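PDB 3LMW: iota-carrageenase from Alteromonas, which hydrolyses the 1,4-beta linkages inside iota-carrageenans, sulfated galactans of red algal cell walls, with inversion of the anomeric configuration. Local coordinates for residues A[151-156]-A[186-191]; A[110-115]-A[144-149]; A[283-288]-A[326-331]. One frame throughout, in Å; residues are numbered along the deposited sequence. Where two conformers were deposited one is given.

Contact 1 (A[151-156]-A[186-191]); sequences IDDNKT and NNALFG. With NI (nickel (II) ion), chain E.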
loop_
_atom_site.group_PDB
_atom_site.type_symbol
_atom_site.label_atom_id
_atom_site.label_comp_id
_atom_site.label_asym_id
_atom_site.label_seq_id
_atom_site.Cartn_x
_atom_site.Cartn_y
_atom_site.Cartn_z
ATOM N N ILE A 151 -3.000 14.017 -0.249
ATOM C CA ILE A 151 -4.116 13.346 0.434
ATOM C C ILE A 151 -4.030 13.626 1.929
ATOM O O ILE A 151 -3.059 13.232 2.626
ATOM C CB ILE A 151 -4.132 11.821 0.186
ATOM C CG1 ILE A 151 -4.296 11.530 -1.321
ATOM C CG2 ILE A 151 -5.236 11.133 1.034
ATOM C CD1 ILE A 151 -3.805 10.094 -1.736
ATOM N N ASP A 152 -5.040 14.331 2.417
ATOM C CA ASP A 152 -5.182 14.571 3.834
ATOM C C ASP A 152 -6.021 13.450 4.418
ATOM O O ASP A 152 -7.249 13.456 4.317
ATOM C CB ASP A 152 -5.854 15.901 4.036
ATOM C CG ASP A 152 -4.899 16.959 4.438
ATOM O OD1 ASP A 152 -3.657 16.707 4.360
ATOM O OD2 ASP A 152 -5.392 18.039 4.828
ATOM N N ASP A 153 -5.349 12.442 4.961
ATOM C CA ASP A 153 -6.025 11.261 5.429
ATOM C C ASP A 153 -6.449 11.443 6.899
ATOM O O ASP A 153 -6.072 12.395 7.559
ATOM C CB ASP A 153 -5.074 10.071 5.284
ATOM C CG ASP A 153 -5.792 8.699 5.324
ATOM O OD1 ASP A 153 -6.943 8.577 5.815
ATOM O OD2 ASP A 153 -5.179 7.717 4.848
ATOM N N ASN A 154 -7.227 10.493 7.396
ATOM C CA ASN A 154 -7.626 10.420 8.790
ATOM C C ASN A 154 -7.473 8.978 9.273
ATOM O O ASN A 154 -8.360 8.406 9.896
ATOM C CB ASN A 154 -9.068 10.872 8.927
ATOM C CG ASN A 154 -9.474 11.075 10.369
ATOM O OD1 ASN A 154 -8.627 11.237 11.255
ATOM N ND2 ASN A 154 -10.780 11.038 10.617
ATOM N N LYS A 155 -6.337 8.374 8.943
ATOM C CA LYS A 155 -6.065 6.982 9.322
ATOM C C LYS A 155 -7.220 6.069 8.901
ATOM O O LYS A 155 -7.685 5.235 9.688
ATOM C CB LYS A 155 -5.818 6.866 10.838
ATOM C CG LYS A 155 -4.572 7.589 11.341
ATOM C CD LYS A 155 -4.323 7.243 12.764
ATOM C CE LYS A 155 -2.999 7.751 13.226
ATOM N NZ LYS A 155 -3.093 9.208 13.498
ATOM N N THR A 156 -7.664 6.225 7.659
ATOM C CA THR A 156 -8.635 5.316 7.106
ATOM C C THR A 156 -8.025 3.979 6.782
ATOM O O THR A 156 -6.775 3.807 6.781
ATOM C CB THR A 156 -9.293 5.875 5.841
ATOM O OG1 THR A 156 -8.312 6.050 4.812
ATOM C CG2 THR A 156 -9.999 7.186 6.154
ATOM N N ASN A 186 -0.843 12.579 4.096
ATOM C CA ASN A 186 -0.741 12.888 5.527
ATOM C C ASN A 186 -1.637 12.004 6.375
ATOM O O ASN A 186 -2.712 11.646 5.943
ATOM C CB ASN A 186 -1.144 14.337 5.791
ATOM C CG ASN A 186 -0.161 15.327 5.235
ATOM O OD1 ASN A 186 -0.550 16.225 4.468
ATOM N ND2 ASN A 186 1.126 15.187 5.618
ATOM N N ASN A 187 -1.203 11.718 7.597
ATOM C CA ASN A 187 -1.954 11.004 8.631
ATOM C C ASN A 187 -2.512 9.650 8.186
ATOM O O ASN A 187 -3.723 9.411 8.307
ATOM C CB ASN A 187 -3.046 11.885 9.278
ATOM C CG ASN A 187 -3.398 11.433 10.743
ATOM O OD1 ASN A 187 -2.706 10.596 11.343
ATOM N ND2 ASN A 187 -4.459 12.004 11.308
ATOM N N ALA A 188 -1.635 8.776 7.665
ATOM C CA ALA A 188 -2.041 7.422 7.276
ATOM C C ALA A 188 -1.959 6.436 8.436
ATOM O O ALA A 188 -1.112 6.569 9.324
ATOM C CB ALA A 188 -1.279 6.905 6.073
ATOM N N LEU A 189 -2.883 5.469 8.413
ATOM C CA LEU A 189 -2.877 4.338 9.328
ATOM C C LEU A 189 -1.680 3.416 9.102
ATOM O O LEU A 189 -1.278 3.168 7.960
ATOM C CB LEU A 189 -4.188 3.543 9.200
ATOM C CG LEU A 189 -4.496 2.538 10.303
ATOM C CD1 LEU A 189 -4.444 3.131 11.760
ATOM C CD2 LEU A 189 -5.822 1.916 10.020
ATOM N N PHE A 190 -1.140 2.898 10.205
ATOM C CA PHE A 190 0.033 2.030 10.191
ATOM C C PHE A 190 -0.025 0.854 9.191
ATOM O O PHE A 190 0.912 0.644 8.444
ATOM C CB PHE A 190 0.373 1.571 11.618
ATOM C CG PHE A 190 -0.569 0.518 12.184
ATOM C CD1 PHE A 190 -0.375 -0.846 11.900
ATOM C CD2 PHE A 190 -1.609 0.886 13.044
ATOM C CE1 PHE A 190 -1.233 -1.825 12.407
ATOM C CE2 PHE A 190 -2.493 -0.089 13.579
ATOM C CZ PHE A 190 -2.302 -1.453 13.262
ATOM N N GLY A 191 -1.134 0.118 9.146
ATOM C CA GLY A 191 -1.251 -1.038 8.258
ATOM C C GLY A 191 -1.567 -0.667 6.835
ATOM O O GLY A 191 -1.830 -1.530 6.012
HETATM NI NI NI E . -4.013 19.513 5.367
HETATM O O HOH W 1 -4.611 5.272 6.382
HETATM O O HOH W 2 -5.159 21.521 6.140
#

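Contact 2 (A[110-115]-A[144-149]); sequences RNFSFQ and YKISNF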
loop_
_atom_site.group_PDB
_atom_site.type_symbol
_atom_site.label_atom_id
_atom_site.label_comp_id
_atom_site.label_asym_id
_atom_site.label_seq_id
_atom_site.Cartn_x
_atom_site.Cartn_y
_atom_site.Cartn_z
ATOM N N ARG A 110 -8.225 2.601 -21.625
ATOM C CA ARG A 110 -6.940 2.780 -22.294
ATOM C C ARG A 110 -6.225 4.091 -22.023
ATOM O O ARG A 110 -5.452 4.157 -21.095
ATOM C CB ARG A 110 -6.926 2.270 -23.735
ATOM C CG ARG A 110 -6.944 0.712 -23.787
ATOM C CD ARG A 110 -5.807 0.078 -22.949
ATOM N NE ARG A 110 -5.880 -1.381 -22.829
ATOM C CZ ARG A 110 -6.311 -2.054 -21.753
ATOM N NH1 ARG A 110 -6.705 -1.418 -20.639
ATOM N NH2 ARG A 110 -6.332 -3.386 -21.787
ATOM N N ASN A 111 -6.435 5.162 -22.735
ATOM C CA ASN A 111 -5.478 6.251 -22.511
ATOM C C ASN A 111 -5.970 7.299 -21.531
ATOM O O ASN A 111 -6.828 8.119 -21.868
ATOM C CB ASN A 111 -5.112 6.871 -23.850
ATOM C CG ASN A 111 -4.703 5.833 -24.848
ATOM O OD1 ASN A 111 -3.627 5.264 -24.753
ATOM N ND2 ASN A 111 -5.577 5.554 -25.788
ATOM N N PHE A 112 -5.468 7.266 -20.301
ATOM C CA PHE A 112 -6.170 7.991 -19.235
ATOM C C PHE A 112 -5.196 8.748 -18.374
ATOM O O PHE A 112 -4.094 8.249 -18.117
ATOM C CB PHE A 112 -7.014 7.036 -18.386
ATOM C CG PHE A 112 -7.371 7.575 -17.018
ATOM C CD1 PHE A 112 -8.435 8.475 -16.843
ATOM C CD2 PHE A 112 -6.648 7.188 -15.899
ATOM C CE1 PHE A 112 -8.785 8.997 -15.556
ATOM C CE2 PHE A 112 -6.981 7.685 -14.615
ATOM C CZ PHE A 112 -8.061 8.596 -14.446
ATOM N N SER A 113 -5.594 9.946 -17.935
ATOM C CA SER A 113 -4.801 10.670 -16.930
ATOM C C SER A 113 -5.633 11.552 -15.976
ATOM O O SER A 113 -6.773 11.974 -16.263
ATOM C CB SER A 113 -3.671 11.484 -17.584
ATOM O OG SER A 113 -4.168 12.697 -18.138
ATOM N N PHE A 114 -5.019 11.851 -14.850
ATOM C CA PHE A 114 -5.632 12.621 -13.817
ATOM C C PHE A 114 -4.486 13.392 -13.182
ATOM O O PHE A 114 -3.659 12.757 -12.482
ATOM C CB PHE A 114 -6.218 11.635 -12.815
ATOM C CG PHE A 114 -7.233 12.220 -11.935
ATOM C CD1 PHE A 114 -6.877 13.082 -10.926
ATOM C CD2 PHE A 114 -8.557 11.929 -12.126
ATOM C CE1 PHE A 114 -7.845 13.671 -10.105
ATOM C CE2 PHE A 114 -9.527 12.498 -11.296
ATOM C CZ PHE A 114 -9.158 13.373 -10.283
ATOM N N GLN A 115 -4.416 14.717 -13.441
ATOM C CA GLN A 115 -3.272 15.588 -13.017
ATOM C C GLN A 115 -3.586 16.910 -12.312
ATOM O O GLN A 115 -4.288 17.760 -12.835
ATOM C CB GLN A 115 -2.353 15.876 -14.196
ATOM C CG GLN A 115 -1.724 14.580 -14.716
ATOM C CD GLN A 115 -0.572 14.769 -15.693
ATOM O OE1 GLN A 115 0.541 15.142 -15.302
ATOM N NE2 GLN A 115 -0.823 14.464 -16.961
ATOM N N TYR A 144 -1.301 5.202 -18.463
ATOM C CA TYR A 144 -2.000 6.170 -17.610
ATOM C C TYR A 144 -1.015 6.952 -16.771
ATOM O O TYR A 144 0.115 6.479 -16.536
ATOM C CB TYR A 144 -3.060 5.490 -16.719
ATOM C CG TYR A 144 -2.497 4.482 -15.757
ATOM C CD1 TYR A 144 -2.090 3.204 -16.185
ATOM C CD2 TYR A 144 -2.358 4.791 -14.421
ATOM C CE1 TYR A 144 -1.560 2.255 -15.286
ATOM C CE2 TYR A 144 -1.850 3.856 -13.509
ATOM C CZ TYR A 144 -1.451 2.589 -13.949
ATOM O OH TYR A 144 -0.930 1.689 -13.034
ATOM N N LYS A 145 -1.449 8.135 -16.323
ATOM C CA LYS A 145 -0.650 9.000 -15.448
ATOM C C LYS A 145 -1.554 9.593 -14.399
ATOM O O LYS A 145 -2.603 10.129 -14.737
ATOM C CB LYS A 145 -0.048 10.137 -16.264
ATOM C CG LYS A 145 1.094 10.824 -15.589
ATOM C CD LYS A 145 1.616 12.012 -16.422
ATOM C CE LYS A 145 2.918 12.579 -15.856
ATOM N NZ LYS A 145 2.916 14.067 -15.973
ATOM N N ILE A 146 -1.155 9.492 -13.138
ATOM C CA ILE A 146 -1.942 9.997 -12.018
ATOM C C ILE A 146 -0.951 10.770 -11.168
ATOM O O ILE A 146 0.036 10.196 -10.684
ATOM C CB ILE A 146 -2.556 8.849 -11.172
ATOM C CG1 ILE A 146 -3.505 7.994 -12.004
ATOM C CG2 ILE A 146 -3.249 9.384 -9.871
ATOM C CD1 ILE A 146 -4.103 6.805 -11.158
ATOM N N SER A 147 -1.236 12.054 -10.944
ATOM C CA SER A 147 -0.135 12.963 -10.724
ATOM C C SER A 147 -0.161 14.366 -10.175
ATOM O O SER A 147 -1.031 15.130 -10.574
ATOM C CB SER A 147 0.232 13.734 -11.971
ATOM O OG SER A 147 1.587 14.050 -11.819
ATOM N N ASN A 148 0.619 14.746 -9.189
ATOM C CA ASN A 148 0.075 15.935 -8.479
ATOM C C ASN A 148 -0.873 16.453 -7.378
ATOM O O ASN A 148 -1.751 17.299 -7.628
ATOM C CB ASN A 148 0.789 16.940 -9.424
ATOM C CG ASN A 148 1.141 18.288 -8.824
ATOM O OD1 ASN A 148 1.806 18.384 -7.799
ATOM N ND2 ASN A 148 0.777 19.353 -9.545
ATOM N N PHE A 149 -0.813 15.825 -6.199
ATOM C CA PHE A 149 -1.719 16.204 -5.097
ATOM C C PHE A 149 -1.315 15.752 -3.717
ATOM O O PHE A 149 -0.423 14.962 -3.540
ATOM C CB PHE A 149 -3.190 15.796 -5.379
ATOM C CG PHE A 149 -3.378 14.332 -5.730
ATOM C CD1 PHE A 149 -3.169 13.880 -7.039
ATOM C CD2 PHE A 149 -3.753 13.412 -4.750
ATOM C CE1 PHE A 149 -3.332 12.512 -7.373
ATOM C CE2 PHE A 149 -3.935 12.047 -5.065
ATOM C CZ PHE A 149 -3.721 11.588 -6.368
#

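Contact 3 (A[283-288]-A[326-331]); sequences VELFSP and ARVTQK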
loop_
_atom_site.group_PDB
_atom_site.type_symbol
_atom_site.label_atom_id
_atom_site.label_comp_id
_atom_site.label_asym_id
_atom_site.label_seq_id
_atom_site.Cartn_x
_atom_site.Cartn_y
_atom_site.Cartn_z
ATOM N N VAL A 283 3.070 -19.758 2.975
ATOM C CA VAL A 283 1.862 -20.427 2.439
ATOM C C VAL A 283 0.743 -20.566 3.468
ATOM O O VAL A 283 0.985 -20.940 4.626
ATOM C CB VAL A 283 2.153 -21.870 1.926
ATOM C CG1 VAL A 283 2.755 -21.842 0.581
ATOM C CG2 VAL A 283 3.083 -22.567 2.839
ATOM N N GLU A 284 -0.475 -20.272 3.020
ATOM C CA GLU A 284 -1.675 -20.595 3.766
ATOM C C GLU A 284 -2.507 -21.603 2.978
ATOM O O GLU A 284 -2.794 -21.421 1.779
ATOM C CB GLU A 284 -2.519 -19.347 4.049
ATOM C CG GLU A 284 -1.922 -18.338 5.042
ATOM C CD GLU A 284 -2.806 -17.096 5.248
ATOM O OE1 GLU A 284 -3.666 -16.777 4.380
ATOM O OE2 GLU A 284 -2.628 -16.422 6.286
ATOM N N LEU A 285 -2.890 -22.676 3.658
ATOM C CA LEU A 285 -3.791 -23.649 3.066
ATOM C C LEU A 285 -5.230 -23.396 3.494
ATOM O O LEU A 285 -5.535 -23.435 4.685
ATOM C CB LEU A 285 -3.357 -25.053 3.450
ATOM C CG LEU A 285 -1.948 -25.367 2.997
ATOM C CD1 LEU A 285 -1.402 -26.581 3.743
ATOM C CD2 LEU A 285 -1.946 -25.590 1.502
ATOM N N PHE A 286 -6.100 -23.140 2.521
ATOM C CA PHE A 286 -7.521 -22.891 2.797
ATOM C C PHE A 286 -8.281 -24.203 2.719
ATOM O O PHE A 286 -8.103 -24.962 1.762
ATOM C CB PHE A 286 -8.118 -21.876 1.807
ATOM C CG PHE A 286 -7.740 -20.438 2.095
ATOM C CD1 PHE A 286 -6.582 -20.120 2.788
ATOM C CD2 PHE A 286 -8.526 -19.401 1.641
ATOM C CE1 PHE A 286 -6.238 -18.782 3.045
ATOM C CE2 PHE A 286 -8.183 -18.076 1.882
ATOM C CZ PHE A 286 -7.046 -17.765 2.596
ATOM N N SER A 287 -9.097 -24.475 3.740
ATOM C CA SER A 287 -10.052 -25.600 3.734
ATOM C C SER A 287 -11.085 -25.453 2.602
ATOM O O SER A 287 -11.442 -24.319 2.250
ATOM C CB SER A 287 -10.771 -25.704 5.095
ATOM O OG SER A 287 -11.647 -24.604 5.319
ATOM N N PRO A 288 -11.564 -26.588 2.035
ATOM C CA PRO A 288 -12.575 -26.608 0.959
ATOM C C PRO A 288 -13.890 -25.919 1.345
ATOM O O PRO A 288 -14.364 -26.085 2.471
ATOM C CB PRO A 288 -12.808 -28.097 0.733
ATOM C CG PRO A 288 -11.513 -28.725 1.085
ATOM C CD PRO A 288 -11.036 -27.944 2.284
ATOM N N ALA A 326 -4.933 -22.030 7.433
ATOM C CA ALA A 326 -3.736 -22.253 8.267
ATOM C C ALA A 326 -2.414 -21.980 7.546
ATOM O O ALA A 326 -2.238 -22.351 6.379
ATOM C CB ALA A 326 -3.741 -23.654 8.825
ATOM N N ARG A 327 -1.496 -21.316 8.244
ATOM C CA ARG A 327 -0.151 -21.077 7.729
ATOM C C ARG A 327 0.668 -22.351 7.901
ATOM O O ARG A 327 0.637 -22.975 8.968
ATOM C CB ARG A 327 0.546 -19.927 8.478
ATOM C CG ARG A 327 0.348 -18.549 7.886
ATOM C CD ARG A 327 1.164 -17.461 8.630
ATOM N NE ARG A 327 2.612 -17.703 8.630
ATOM C CZ ARG A 327 3.555 -16.757 8.589
ATOM N NH1 ARG A 327 3.235 -15.472 8.521
ATOM N NH2 ARG A 327 4.834 -17.116 8.590
ATOM N N VAL A 328 1.403 -22.730 6.859
ATOM C CA VAL A 328 2.337 -23.825 6.974
ATOM C C VAL A 328 3.508 -23.313 7.786
ATOM O O VAL A 328 3.969 -22.216 7.566
ATOM C CB VAL A 328 2.798 -24.329 5.588
ATOM C CG1 VAL A 328 3.865 -25.458 5.694
ATOM C CG2 VAL A 328 1.587 -24.805 4.794
ATOM N N THR A 329 3.965 -24.084 8.756
ATOM C CA THR A 329 5.141 -23.719 9.515
ATOM C C THR A 329 6.330 -23.432 8.600
ATOM O O THR A 329 6.460 -24.054 7.550
ATOM C CB THR A 329 5.488 -24.854 10.427
ATOM O OG1 THR A 329 4.339 -25.143 11.216
ATOM C CG2 THR A 329 6.670 -24.512 11.331
ATOM N N GLN A 330 7.197 -22.502 9.006
ATOM C CA GLN A 330 8.376 -22.120 8.218
ATOM C C GLN A 330 9.545 -23.059 8.443
ATOM O O GLN A 330 10.543 -22.677 9.044
ATOM C CB GLN A 330 8.814 -20.692 8.586
ATOM C CG GLN A 330 7.822 -19.582 8.189
ATOM C CD GLN A 330 7.682 -19.386 6.660
ATOM O OE1 GLN A 330 6.991 -20.151 5.971
ATOM N NE2 GLN A 330 8.320 -18.329 6.142
ATOM N N LYS A 331 9.422 -24.288 7.979
ATOM C CA LYS A 331 10.468 -25.287 8.149
ATOM C C LYS A 331 10.598 -25.937 6.787
ATOM O O LYS A 331 9.589 -26.258 6.162
ATOM C CB LYS A 331 10.055 -26.291 9.219
ATOM C CG LYS A 331 11.170 -26.812 10.122
ATOM C CD LYS A 331 10.617 -27.897 11.111
ATOM C CE LYS A 331 11.275 -29.305 10.987
ATOM N NZ LYS A 331 12.437 -29.551 11.949
#

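Contact 1 (A[151-156]-A[186-191])
Lys155 and Asn187 carry the side-chain part of this contact, crossing at an angle so that the ammonium group comes to the amide oxygen. The lysine chain runs extended as far as CE and then turns at its last torsion (chi4 78°), which swings NZ onto Asn187 OD1 at 2.6 Å. NZ lies in the plane of the amide and uses a lone pair of that oxygen. The same NZ donates to the backbone O of Trp463, whose ring also makes a cation-pi contact with the lysine. Near the root of the side chain, Lys155 CB rests against Leu189 CB (4.0 Å), and Leu189 CB also packs on Thr156 O.

The side chain of Asp153 sets out toward 186-191, where CB meets the backbone O of Asn187, while OD1 turns back to its own loop. There Thr156 N donates to Asp153 OD1 at 3.1 Å from above the carboxylate plane, making an Asx motif. OD2 faces a water 2.9 Å away, which accepts the N-H of Leu189 (2.7 Å) and also lies beside Thr156 O. Between the backbones, Asn186 N donates to Ile151 O, Asp153 N to Asn186 O (2.9 Å) and Lys155 N to Asn187 O (2.9 Å), prolonging the pairing of two successive beta-helix strands into the following loops.

At the strand end, Asp152, side by side with Asn186, binds nickel through OD2 at 2.1 Å. That oxygen is also hydrogen-bonded by Lys126. His470 and His472, from a terminal run of six histidines that is probably a purification tag, complete the protein ligands. The nickel site is therefore probably a product of the construct, whereas the Thr156 N-H, and possibly the water, would favour a charged state of the buried Asp153.

Contact 2 (A[110-115]-A[144-149])
Gln115 OE1 receives Lys145 NZ at 2.7 Å, the ammonium standing 36° above the plane of the amide and not on a lone pair. With CG anti to the backbone N (chi1 -162°), Lys145 leans out over Gln115, nearly straight to CE and bent at its last torsion, with CD passing beside the amide. NZ has a second partner in the salt bridge to Glu181, whose OE2 also bonds Ser147 OG, so that charge and amide share one polar cluster. Next to it, Gln115 CG packs on Ser147 CB at 3.5 Å.

On the opposite face of the sheet, Phe112, Phe114, Tyr144 and Ile146 are mostly apolar neighbours, the Tyr144 hydroxyl bonding Ser175. The edge of the Phe112 ring meets Tyr144 CB, its CD2 atom 4.1 Å away. Backbone bonds from Lys145 N to Phe112 O, Phe114 N to Lys145 O (3.0 Å) and Ser147 N to Phe114 O keep the strands in parallel register, with axes 4.7 Å apart and 2° from parallel.

These are consecutive rungs of the parallel beta-helix. Strand 77-81 pairs with the far edge of 112-115, strand 178-186 continues the stack beyond 144-149, and residues of strands 121-124 and 133-138 pack against the aromatic face.

Contact 3 (A[283-288]-A[326-331])
Val328 and Val283 meet through branches set by their first torsions. In Val328 CG1 is anti to the backbone N (chi1 177°), leaving CG2 beside that nitrogen and turned to the other segment; in Val283 chi1 is -80°, which puts CG2 between the backbone N and the carbonyl carbon. The two CG2 methyls face each other, and Val283 CG2 also touches Val328 CB. Leu285 CD1 comes to the same methyl from a different side, 3.6 Å from Val328 CG2, so that one valine branch is held between a valine and a leucine of the opposite segment.

Three backbone bonds accompany the packing. Leu285 and Ala326 form a hydrogen-bonded antiparallel pair, with Leu285 N to Ala326 O at 2.8 Å and Ala326 N to Leu285 O at 3.1 Å. A further bond runs from Val328 N to Val283 O (2.9 Å), where the 326-331 segment is leaving the strand.

Glu284 and Arg327 form the adjoining non-hydrogen-bonded pair and put their side chains on the other face. They touch through their aliphatic parts, CG to CG at 3.6 Å, and then diverge: in one of the two arginine conformers, the carboxylate and guanidinium planes are turned 64° apart, and Glu284 OE2 lies 5.9 Å from Arg327 NE. Glu284 OE1 is instead hydrogen-bonded to the hydroxyl of Tyr315, and Arg327 makes a cation-pi contact with Phe282.

Strand 324-327 is the middle of a three-stranded antiparallel sheet, between 284-286 and 315-316. Helices 295-306 and 332-342 cover the apolar face: Val302 and Tyr342 pack on Leu285, Leu306 and Leu335 on Val328. Val328 also touches Cys334, which is disulfide-bonded to Cys310, and Lys331 is the N-cap residue of helix 332-342.

Overall arrangement
Contacts 1 and 2 both use strand 144-152 of the beta-helix, their centres 22 Å apart. Contact 2 belongs to the regular wall, with mostly apolar residues on one face and a polar cluster on the other; contact 1 lies where the strands give way to loops, and an Asx motif, a bridging water and a metal ligand accompany only modest apolar contact. Contact 3, across the chain's centre from contact 2, belongs to a separate small antiparallel sheet with two helices, set between strands 276-278 and 352-360; it joins valine and leucine packing on one face to an aliphatic Glu284-Arg327 touch on the other. All three are largely buried, contact 1 nearest the chain's middle and contact 3 farthest out.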